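Local coordinates for prolyl-ACP dehydrogenase (PDB 4IRN), which probably oxidises prolyl groups carried on an acyl carrier protein, using FAD, during biosynthesis of the cyanotoxin anatoxin-a, at residues Q316-K321 with I372-A377; G289-L294 with E330-Y335; D201-F206 with L230-P235. All blocks are in the same frame, centred on the assembly; numbering follows the deposited sequence.

Contact 1 of 3, residues Q316-K321 with I372-A377; sequences QLVANK and IEIHGA. With FAD (flavin-adenine dinucleotide), chain J.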
loop_
_atom_site.group_PDB
_atom_site.type_symbol
_atom_site.label_atom_id
_atom_site.label_comp_id
_atom_site.label_asym_id
_atom_site.label_seq_id
_atom_site.Cartn_x
_atom_site.Cartn_y
_atom_site.Cartn_z
ATOM N N GLN A 316 3.796 7.990 17.416
ATOM C CA GLN A 316 2.763 7.373 16.582
ATOM C C GLN A 316 3.247 6.521 15.402
ATOM O O GLN A 316 2.544 5.583 15.003
ATOM C CB GLN A 316 1.728 8.405 16.138
ATOM C CG GLN A 316 0.847 8.899 17.282
ATOM C CD GLN A 316 -0.228 9.857 16.839
ATOM O OE1 GLN A 316 -0.190 10.437 15.743
ATOM N NE2 GLN A 316 -1.228 10.026 17.677
ATOM N N LEU A 317 4.432 6.824 14.850
ATOM C CA LEU A 317 4.965 6.029 13.736
ATOM C C LEU A 317 5.354 4.616 14.190
ATOM O O LEU A 317 5.294 3.680 13.381
ATOM C CB LEU A 317 6.149 6.725 13.031
ATOM C CG LEU A 317 5.845 7.970 12.191
ATOM C CD1 LEU A 317 7.126 8.617 11.726
ATOM C CD2 LEU A 317 4.931 7.648 11.003
ATOM N N VAL A 318 5.747 4.474 15.493
ATOM C CA VAL A 318 6.118 3.199 16.112
ATOM C C VAL A 318 4.841 2.468 16.556
ATOM O O VAL A 318 4.672 1.300 16.220
ATOM C CB VAL A 318 7.132 3.395 17.270
ATOM C CG1 VAL A 318 7.434 2.085 17.988
ATOM C CG2 VAL A 318 8.421 4.044 16.775
ATOM N N ALA A 319 3.936 3.153 17.282
ATOM C CA ALA A 319 2.683 2.575 17.765
ATOM C C ALA A 319 1.766 2.071 16.655
ATOM O O ALA A 319 1.015 1.131 16.852
ATOM C CB ALA A 319 1.959 3.578 18.628
ATOM N N ASN A 320 1.844 2.678 15.475
ATOM C CA ASN A 320 1.006 2.294 14.345
ATOM C C ASN A 320 1.421 0.963 13.769
ATOM O O ASN A 320 0.564 0.223 13.303
ATOM C CB ASN A 320 0.968 3.393 13.264
ATOM C CG ASN A 320 -0.141 3.217 12.264
ATOM O OD1 ASN A 320 -1.241 2.788 12.595
ATOM N ND2 ASN A 320 0.119 3.565 11.021
ATOM N N LYS A 321 2.723 0.635 13.851
ATOM C CA LYS A 321 3.250 -0.652 13.367
ATOM C C LYS A 321 2.680 -1.789 14.198
ATOM O O LYS A 321 2.444 -2.875 13.683
ATOM C CB LYS A 321 4.779 -0.694 13.410
ATOM C CG LYS A 321 5.436 0.217 12.418
ATOM C CD LYS A 321 6.878 0.484 12.804
ATOM C CE LYS A 321 7.656 1.233 11.751
ATOM N NZ LYS A 321 7.330 0.819 10.366
ATOM N N ILE A 372 11.193 -5.976 12.970
ATOM C CA ILE A 372 12.591 -5.607 12.757
ATOM C C ILE A 372 12.711 -4.064 12.794
ATOM O O ILE A 372 13.657 -3.535 13.391
ATOM C CB ILE A 372 13.146 -6.236 11.440
ATOM C CG1 ILE A 372 13.184 -7.783 11.532
ATOM C CG2 ILE A 372 14.544 -5.663 11.073
ATOM C CD1 ILE A 372 13.229 -8.504 10.216
ATOM N N GLU A 373 11.731 -3.355 12.184
ATOM C CA GLU A 373 11.689 -1.889 12.138
ATOM C C GLU A 373 11.578 -1.275 13.529
ATOM O O GLU A 373 12.351 -0.377 13.840
ATOM C CB GLU A 373 10.561 -1.391 11.232
ATOM C CG GLU A 373 10.843 -1.556 9.746
ATOM C CD GLU A 373 9.621 -1.493 8.846
ATOM O OE1 GLU A 373 8.519 -1.147 9.334
ATOM O OE2 GLU A 373 9.764 -1.805 7.642
ATOM N N ILE A 374 10.647 -1.783 14.370
ATOM C CA ILE A 374 10.421 -1.341 15.760
ATOM C C ILE A 374 11.721 -1.435 16.593
ATOM O O ILE A 374 12.019 -0.517 17.355
ATOM C CB ILE A 374 9.221 -2.126 16.401
ATOM C CG1 ILE A 374 7.881 -1.738 15.745
ATOM C CG2 ILE A 374 9.145 -1.961 17.926
ATOM C CD1 ILE A 374 6.817 -2.807 15.785
ATOM N N HIS A 375 12.491 -2.531 16.414
ATOM C CA HIS A 375 13.760 -2.782 17.116
ATOM C C HIS A 375 14.963 -1.972 16.581
ATOM O O HIS A 375 15.986 -1.888 17.262
ATOM C CB HIS A 375 14.079 -4.287 17.152
ATOM C CG HIS A 375 13.165 -5.076 18.036
ATOM N ND1 HIS A 375 11.861 -5.349 17.667
ATOM C CD2 HIS A 375 13.414 -5.667 19.224
ATOM C CE1 HIS A 375 11.355 -6.073 18.647
ATOM N NE2 HIS A 375 12.252 -6.298 19.600
ATOM N N GLY A 376 14.816 -1.369 15.398
ATOM C CA GLY A 376 15.873 -0.587 14.767
ATOM C C GLY A 376 16.995 -1.471 14.262
ATOM O O GLY A 376 16.737 -2.589 13.801
ATOM N N ALA A 377 18.256 -0.990 14.362
ATOM C CA ALA A 377 19.446 -1.753 13.935
ATOM C C ALA A 377 19.570 -3.050 14.720
ATOM O O ALA A 377 20.062 -4.043 14.189
ATOM C CB ALA A 377 20.699 -0.926 14.121
HETATM P PA FAD J . 16.394 3.592 18.055
HETATM O O1A FAD J . 16.745 4.965 18.493
HETATM O O2A FAD J . 16.635 2.429 19.030
HETATM O O5B FAD J . 14.898 3.537 17.508
HETATM C C5B FAD J . 13.951 2.568 18.002
HETATM C C4B FAD J . 12.788 2.690 17.057
HETATM O O4B FAD J . 11.960 3.795 17.453
HETATM C C3B FAD J . 13.212 2.921 15.608
HETATM O O3B FAD J . 12.726 1.871 14.785
HETATM C C2B FAD J . 12.648 4.293 15.216
HETATM O O2B FAD J . 11.853 4.133 14.054
HETATM C C1B FAD J . 11.725 4.679 16.374
HETATM N N9A FAD J . 11.910 6.045 16.852
HETATM C C8A FAD J . 12.889 6.506 17.698
HETATM N N7A FAD J . 12.860 7.801 17.907
HETATM C C5A FAD J . 11.776 8.230 17.148
HETATM C C6A FAD J . 11.205 9.508 16.941
HETATM N N6A FAD J . 11.697 10.639 17.444
HETATM N N1A FAD J . 10.116 9.580 16.142
HETATM C C2A FAD J . 9.651 8.460 15.591
HETATM N N3A FAD J . 10.111 7.213 15.708
HETATM C C4A FAD J . 11.180 7.157 16.502
HETATM N N1 FAD J . 26.309 4.416 13.611
HETATM C C2 FAD J . 27.523 5.090 13.679
HETATM O O2 FAD J . 27.678 6.070 14.405
HETATM N N3 FAD J . 28.598 4.662 12.932
HETATM C C4 FAD J . 28.593 3.588 12.075
HETATM O O4 FAD J . 29.613 3.295 11.453
HETATM C C4X FAD J . 27.312 2.867 12.003
HETATM N N5 FAD J . 27.240 1.806 11.229
HETATM C C5X FAD J . 26.036 1.103 11.200
HETATM C C6 FAD J . 25.942 -0.016 10.370
HETATM C C7 FAD J . 24.773 -0.761 10.284
HETATM C C7M FAD J . 24.707 -1.933 9.332
HETATM C C8 FAD J . 23.657 -0.388 11.065
HETATM C C8M FAD J . 22.367 -1.168 11.020
HETATM C C9 FAD J . 23.749 0.725 11.894
HETATM C C9A FAD J . 24.917 1.486 11.976
HETATM N N10 FAD J . 25.044 2.632 12.807
HETATM C C10 FAD J . 26.213 3.348 12.825
HETATM C "C1'" FAD J . 23.922 2.992 13.699
HETATM C "C2'" FAD J . 22.694 3.376 12.886
HETATM O "O2'" FAD J . 22.802 4.717 12.414
HETATM C "C3'" FAD J . 21.413 3.153 13.691
HETATM O "O3'" FAD J . 20.636 2.091 13.141
HETATM C "C4'" FAD J . 20.550 4.399 13.890
HETATM O "O4'" FAD J . 21.344 5.302 14.660
HETATM C "C5'" FAD J . 19.261 4.074 14.616
HETATM O "O5'" FAD J . 19.690 3.210 15.691
HETATM P P FAD J . 18.661 2.546 16.651
HETATM O O1P FAD J . 17.893 1.453 16.022
HETATM O O2P FAD J . 19.575 2.414 17.854
HETATM O O3P FAD J . 17.494 3.599 16.942
#
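Lys321 and Ile374 run past each other in opposite directions, so that the aliphatic part of the lysine lies alongside the isoleucine: Lys321 CB is 3.8 Å from Ile374 CD1, and Lys321 CD packs on Ile374 CG1. The lysine bends about its CD-CE bond (chi4 -39°), which turns its ammonium group onto the neighbouring Glu373. The two charged chains cross at about a right angle, and NZ of Lys321 forms a salt bridge with OE1 of Glu373 at 2.5 Å, reaching the anti side of that oxygen, 34° out of the carboxylate plane. The other oxygen, OE2, pairs with Lys397 of a second subunit. The other branch of Ile374, CG2, meets Val318 CG1 at 4.4 Å. This meeting of helix 316-344 with the end of helix 350-375 belongs to the C-terminal helical part of the acyl-CoA dehydrogenase fold, and it receives an FAD that the second subunit also holds through, among others, Thr163 and Ser169. Val318 CG2 touches the adenosine ribose, 3.4 Å from FAD C1B. Past the helix, Gly376 adopts a positive phi of 71° and brings its CA close to the pyrophosphate; the next amide, Ala377 N, donates a hydrogen bond of 3.0 Å to FAD O1P.

Contact 2 of 3, residues G289-L294 with E330-Y335; sequences GTMERL and ENAKAY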
loop_
_atom_site.group_PDB
_atom_site.type_symbol
_atom_site.label_atom_id
_atom_site.label_comp_id
_atom_site.label_asym_id
_atom_site.label_seq_id
_atom_site.Cartn_x
_atom_site.Cartn_y
_atom_site.Cartn_z
ATOM N N GLY A 289 0.339 -18.099 15.266
ATOM C CA GLY A 289 0.912 -18.187 16.609
ATOM C C GLY A 289 2.213 -17.423 16.724
ATOM O O GLY A 289 2.431 -16.715 17.713
ATOM N N THR A 290 3.069 -17.536 15.681
ATOM C CA THR A 290 4.351 -16.836 15.545
ATOM C C THR A 290 4.096 -15.320 15.502
ATOM O O THR A 290 4.822 -14.558 16.143
ATOM C CB THR A 290 5.083 -17.331 14.285
ATOM O OG1 THR A 290 5.204 -18.756 14.337
ATOM C CG2 THR A 290 6.450 -16.687 14.092
ATOM N N MET A 291 3.043 -14.903 14.768
ATOM C CA MET A 291 2.621 -13.515 14.633
ATOM C C MET A 291 2.205 -12.948 15.990
ATOM O O MET A 291 2.519 -11.788 16.281
ATOM C CB MET A 291 1.467 -13.399 13.629
ATOM C CG MET A 291 1.883 -13.616 12.171
ATOM S SD MET A 291 0.487 -13.714 11.020
ATOM C CE MET A 291 -0.006 -12.024 10.988
ATOM N N GLU A 292 1.530 -13.773 16.831
ATOM C CA GLU A 292 1.114 -13.398 18.184
ATOM C C GLU A 292 2.348 -13.199 19.075
ATOM O O GLU A 292 2.371 -12.249 19.854
ATOM C CB GLU A 292 0.168 -14.451 18.787
ATOM C CG GLU A 292 -0.619 -13.964 19.997
ATOM C CD GLU A 292 -1.613 -14.955 20.578
ATOM O OE1 GLU A 292 -2.533 -15.380 19.843
ATOM O OE2 GLU A 292 -1.486 -15.282 21.781
ATOM N N ARG A 293 3.374 -14.078 18.935
ATOM C CA ARG A 293 4.623 -13.989 19.701
ATOM C C ARG A 293 5.399 -12.711 19.372
ATOM O O ARG A 293 5.824 -12.017 20.299
ATOM C CB ARG A 293 5.514 -15.242 19.534
ATOM C CG ARG A 293 6.791 -15.196 20.405
ATOM C CD ARG A 293 7.656 -16.435 20.316
ATOM N NE ARG A 293 8.286 -16.579 19.009
ATOM C CZ ARG A 293 7.962 -17.512 18.122
ATOM N NH1 ARG A 293 7.020 -18.402 18.399
ATOM N NH2 ARG A 293 8.582 -17.565 16.953
ATOM N N LEU A 294 5.550 -12.393 18.082
ATOM C CA LEU A 294 6.243 -11.181 17.622
ATOM C C LEU A 294 5.533 -9.898 17.998
ATOM O O LEU A 294 6.193 -8.895 18.197
ATOM C CB LEU A 294 6.517 -11.202 16.110
ATOM C CG LEU A 294 7.228 -12.428 15.502
ATOM C CD1 LEU A 294 7.281 -12.299 13.999
ATOM C CD2 LEU A 294 8.621 -12.639 16.092
ATOM N N GLU A 330 -5.646 -10.508 13.979
ATOM C CA GLU A 330 -7.079 -10.784 14.127
ATOM C C GLU A 330 -7.722 -11.238 12.825
ATOM O O GLU A 330 -8.617 -12.079 12.863
ATOM C CB GLU A 330 -7.830 -9.604 14.769
ATOM C CG GLU A 330 -7.374 -9.291 16.192
ATOM C CD GLU A 330 -7.464 -10.404 17.225
ATOM O OE1 GLU A 330 -8.502 -11.104 17.271
ATOM O OE2 GLU A 330 -6.497 -10.563 18.006
ATOM N N ASN A 331 -7.245 -10.717 11.684
ATOM C CA ASN A 331 -7.704 -11.104 10.346
ATOM C C ASN A 331 -7.227 -12.514 9.996
ATOM O O ASN A 331 -7.979 -13.281 9.398
ATOM C CB ASN A 331 -7.191 -10.139 9.291
ATOM C CG ASN A 331 -7.958 -8.844 9.170
ATOM O OD1 ASN A 331 -9.193 -8.835 9.114
ATOM N ND2 ASN A 331 -7.226 -7.724 9.061
ATOM N N ALA A 332 -5.964 -12.838 10.349
ATOM C CA ALA A 332 -5.343 -14.148 10.135
ATOM C C ALA A 332 -6.129 -15.222 10.900
ATOM O O ALA A 332 -6.414 -16.286 10.347
ATOM C CB ALA A 332 -3.890 -14.131 10.593
ATOM N N LYS A 333 -6.516 -14.917 12.152
ATOM C CA LYS A 333 -7.311 -15.797 13.016
ATOM C C LYS A 333 -8.677 -16.071 12.359
ATOM O O LYS A 333 -9.097 -17.223 12.274
ATOM C CB LYS A 333 -7.496 -15.180 14.418
ATOM C CG LYS A 333 -6.306 -15.361 15.346
ATOM C CD LYS A 333 -6.519 -14.639 16.670
ATOM C CE LYS A 333 -5.334 -14.760 17.606
ATOM N NZ LYS A 333 -5.559 -14.043 18.894
ATOM N N ALA A 334 -9.320 -15.021 11.825
ATOM C CA ALA A 334 -10.598 -15.120 11.123
ATOM C C ALA A 334 -10.544 -16.050 9.884
ATOM O O ALA A 334 -11.436 -16.887 9.721
ATOM C CB ALA A 334 -11.065 -13.740 10.721
ATOM N N TYR A 335 -9.489 -15.929 9.041
ATOM C CA TYR A 335 -9.332 -16.759 7.844
ATOM C C TYR A 335 -9.066 -18.200 8.204
ATOM O O TYR A 335 -9.597 -19.096 7.542
ATOM C CB TYR A 335 -8.226 -16.245 6.911
ATOM C CG TYR A 335 -8.659 -15.112 6.007
ATOM C CD1 TYR A 335 -9.569 -15.325 4.973
ATOM C CD2 TYR A 335 -8.134 -13.834 6.161
ATOM C CE1 TYR A 335 -9.985 -14.280 4.145
ATOM C CE2 TYR A 335 -8.534 -12.784 5.335
ATOM C CZ TYR A 335 -9.475 -13.006 4.337
ATOM O OH TYR A 335 -9.872 -11.962 3.534
#
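Glu292 and Lys333 reach toward each other from helix 285-304 and helix 316-344, two members of the C-terminal helical domain of the acyl-CoA dehydrogenase fold. The backbones stay well apart, with 9.2 Å between the CA atoms of Met291 and Ala332, and side chains do the bridging. Both charged chains are extended beyond CG, and they cross at about a right angle, so the carboxylate and the ammonium group meet only at their ends. Lys333 NZ lies 3.4 Å from Glu292 OE1, a salt bridge whose hydrogen bond is weak. The lysine's CE is nearly as close to that oxygen. With CG anti to the backbone N (chi1 -163°), Glu292 swings its carboxylate toward the lysine although its CB does not point at the opposite helix. The same OE1 is also hydrogen-bonded by Gln109 NE2, its stronger partner, which gives this oxygen two donors. One turn before Lys333, Glu330 brings OE2 to a long 3.7 Å from Lys333 NZ, and Lys326 pairs with that oxygen as well. The ammonium group thus sits between two carboxylates whose OE1 (Glu292) and OE2 (Glu330) are 6.5 Å apart, an arrangement in which it would probably temper their mutual repulsion. Beside this polar bridge the contact turns apolar. The CB atoms of Met291 and Ala332 face the opposite helix, and Leu329 and Val288 add side chains to the same interface, while Ala363 and Trp364 of helix 350-375 cover another side of the methionine. Met291 SD lies 4.4 Å from Ala332 CB, and a bend at chi3 (73°) turns the terminal CE back so that it too is 4.4 Å from that CB.

Contact 3 of 3, residues D201-F206 with L230-P235; sequences DLFIIF and LILSKP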
loop_
_atom_site.group_PDB
_atom_site.type_symbol
_atom_site.label_atom_id
_atom_site.label_comp_id
_atom_site.label_asym_id
_atom_site.label_seq_id
_atom_site.Cartn_x
_atom_site.Cartn_y
_atom_site.Cartn_z
ATOM N N ASP A 201 10.187 -41.778 4.552
ATOM C CA ASP A 201 10.052 -43.227 4.471
ATOM C C ASP A 201 9.006 -43.601 3.422
ATOM O O ASP A 201 9.088 -44.686 2.841
ATOM C CB ASP A 201 9.704 -43.815 5.843
ATOM C CG ASP A 201 10.786 -43.589 6.881
ATOM O OD1 ASP A 201 11.845 -44.251 6.788
ATOM O OD2 ASP A 201 10.594 -42.718 7.766
ATOM N N LEU A 202 8.040 -42.693 3.169
ATOM C CA LEU A 202 6.986 -42.850 2.163
ATOM C C LEU A 202 6.851 -41.580 1.302
ATOM O O LEU A 202 6.851 -40.460 1.829
ATOM C CB LEU A 202 5.641 -43.236 2.821
ATOM C CG LEU A 202 4.474 -43.630 1.889
ATOM C CD1 LEU A 202 4.706 -45.011 1.230
ATOM C CD2 LEU A 202 3.160 -43.632 2.645
ATOM N N PHE A 203 6.747 -41.771 -0.021
ATOM C CA PHE A 203 6.647 -40.689 -0.986
ATOM C C PHE A 203 5.293 -40.678 -1.680
ATOM O O PHE A 203 4.891 -41.687 -2.256
ATOM C CB PHE A 203 7.786 -40.795 -2.015
ATOM C CG PHE A 203 9.158 -40.494 -1.452
ATOM C CD1 PHE A 203 9.915 -41.493 -0.849
ATOM C CD2 PHE A 203 9.704 -39.217 -1.550
ATOM C CE1 PHE A 203 11.186 -41.211 -0.330
ATOM C CE2 PHE A 203 10.976 -38.937 -1.029
ATOM C CZ PHE A 203 11.708 -39.937 -0.426
ATOM N N ILE A 204 4.579 -39.546 -1.599
ATOM C CA ILE A 204 3.291 -39.347 -2.271
ATOM C C ILE A 204 3.626 -38.658 -3.607
ATOM O O ILE A 204 3.966 -37.475 -3.628
ATOM C CB ILE A 204 2.267 -38.558 -1.392
ATOM C CG1 ILE A 204 2.077 -39.173 0.032
ATOM C CG2 ILE A 204 0.931 -38.326 -2.103
ATOM C CD1 ILE A 204 1.603 -40.640 0.129
ATOM N N ILE A 205 3.580 -39.411 -4.695
ATOM C CA ILE A 205 3.974 -38.953 -6.027
ATOM C C ILE A 205 2.817 -38.776 -7.001
ATOM O O ILE A 205 2.005 -39.675 -7.173
ATOM C CB ILE A 205 5.120 -39.845 -6.584
ATOM C CG1 ILE A 205 6.228 -40.012 -5.510
ATOM C CG2 ILE A 205 5.625 -39.362 -7.939
ATOM C CD1 ILE A 205 7.641 -40.188 -5.934
ATOM N N PHE A 206 2.783 -37.610 -7.661
ATOM C CA PHE A 206 1.782 -37.241 -8.662
ATOM C C PHE A 206 2.367 -37.455 -10.045
ATOM O O PHE A 206 3.325 -36.788 -10.417
ATOM C CB PHE A 206 1.280 -35.800 -8.430
ATOM C CG PHE A 206 0.356 -35.722 -7.234
ATOM C CD1 PHE A 206 0.862 -35.542 -5.947
ATOM C CD2 PHE A 206 -1.018 -35.845 -7.390
ATOM C CE1 PHE A 206 0.006 -35.513 -4.835
ATOM C CE2 PHE A 206 -1.873 -35.797 -6.279
ATOM C CZ PHE A 206 -1.356 -35.629 -5.009
ATOM N N LEU A 230 14.518 -44.650 -7.209
ATOM C CA LEU A 230 14.206 -43.452 -6.441
ATOM C C LEU A 230 15.522 -42.765 -6.003
ATOM O O LEU A 230 16.165 -43.203 -5.049
ATOM C CB LEU A 230 13.335 -43.872 -5.241
ATOM C CG LEU A 230 12.681 -42.788 -4.397
ATOM C CD1 LEU A 230 11.400 -42.295 -5.042
ATOM C CD2 LEU A 230 12.344 -43.332 -3.031
ATOM N N ILE A 231 15.925 -41.707 -6.737
ATOM C CA ILE A 231 17.171 -40.956 -6.527
ATOM C C ILE A 231 16.937 -39.575 -5.919
ATOM O O ILE A 231 16.204 -38.763 -6.489
ATOM C CB ILE A 231 17.993 -40.897 -7.848
ATOM C CG1 ILE A 231 18.354 -42.329 -8.319
ATOM C CG2 ILE A 231 19.239 -40.012 -7.698
ATOM C CD1 ILE A 231 18.603 -42.496 -9.759
ATOM N N LEU A 232 17.601 -39.310 -4.784
ATOM C CA LEU A 232 17.512 -38.041 -4.069
ATOM C C LEU A 232 18.828 -37.275 -4.088
ATOM O O LEU A 232 19.904 -37.880 -4.026
ATOM C CB LEU A 232 17.076 -38.273 -2.620
ATOM C CG LEU A 232 15.602 -38.601 -2.420
ATOM C CD1 LEU A 232 15.429 -39.624 -1.334
ATOM C CD2 LEU A 232 14.799 -37.345 -2.114
ATOM N N SER A 233 18.734 -35.942 -4.176
ATOM C CA SER A 233 19.885 -35.048 -4.163
ATOM C C SER A 233 20.149 -34.616 -2.716
ATOM O O SER A 233 19.421 -35.017 -1.806
ATOM C CB SER A 233 19.610 -33.827 -5.038
ATOM O OG SER A 233 18.795 -32.869 -4.381
ATOM N N LYS A 234 21.168 -33.781 -2.507
ATOM C CA LYS A 234 21.489 -33.218 -1.199
ATOM C C LYS A 234 20.429 -32.108 -0.956
ATOM O O LYS A 234 19.932 -31.532 -1.943
ATOM C CB LYS A 234 22.911 -32.622 -1.247
ATOM C CG LYS A 234 23.570 -32.358 0.096
ATOM C CD LYS A 234 24.904 -31.618 -0.060
ATOM C CE LYS A 234 25.379 -31.020 1.246
ATOM N NZ LYS A 234 25.894 -32.057 2.182
ATOM N N PRO A 235 20.011 -31.823 0.308
ATOM C CA PRO A 235 19.008 -30.762 0.519
ATOM C C PRO A 235 19.523 -29.412 0.010
ATOM O O PRO A 235 20.682 -29.044 0.252
ATOM C CB PRO A 235 18.788 -30.771 2.037
ATOM C CG PRO A 235 19.287 -32.088 2.499
ATOM C CD PRO A 235 20.439 -32.400 1.598
#
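Phe203 and Leu230 mark the closest passage of two strand backbones that belong to different sheets: their CA atoms are 9.7 Å apart. The axes of strands 202-206 and 230-232 approach to 11.4 Å and their directions differ by 100°, so the strands lie nearly perpendicular, one layer over the other. This fits the middle domain of acyl-CoA dehydrogenases, where two beta-sheets pack orthogonally. Strand 202-208 runs inside the mixed sheet, whereas 230-232 edges the antiparallel one within this chain. Alternate residues of each strand, Phe203 with Ile205 and Leu230 with Leu232, point their CB atoms toward the other strand. The phenyl ring carries most of the contact. Phe203 CE1 lies 3.6 Å from Leu230 CD2, with CD1 of the ring almost as near. At the end of the ring, Phe203 CZ meets Leu232 CD1 at 3.8 Å, this leucine coming from the opposite direction. Both methyl groups approach the ring at a slant. A chi1 of -170° swings the Leu230 isobutyl group away from its own backbone N, and the two methyls divide the work: CD2 goes to the phenylalanine, while CD1 comes to 4.4 Å from Ile205 CD1. Leu249 of strand 249-257 packs on Ile205, Leu230 and Leu232, extending the same apolar layer. The side chain of Phe203 is about 9 Å from a bound FAD, close to the cofactor site without touching it. Every touching group is hydrocarbon, which implies that the sheets are held together at this point by van der Waals and hydrophobic contact, without directional bonds between the two segments.

From the N terminus, contact 3 comes first. It closes between 201-206 and 230-235, a loop that includes strand 218-224, and it joins the two sheets of the middle domain before either other contact opens. In the C-terminal helical domain the remaining two cross: 289-294 opens contact 2, 316-321 opens contact 1, 330-335 closes contact 2, and 372-377 closes contact 1. Helix 316-344 serves both, pairing with helix 285-304 through contact 2 and with the end of helix 350-375 through contact 1. Their centres are 18 Å apart, whereas contact 3 lies on the opposite side of the chain's centre, about 43 Å from contact 1 between centres.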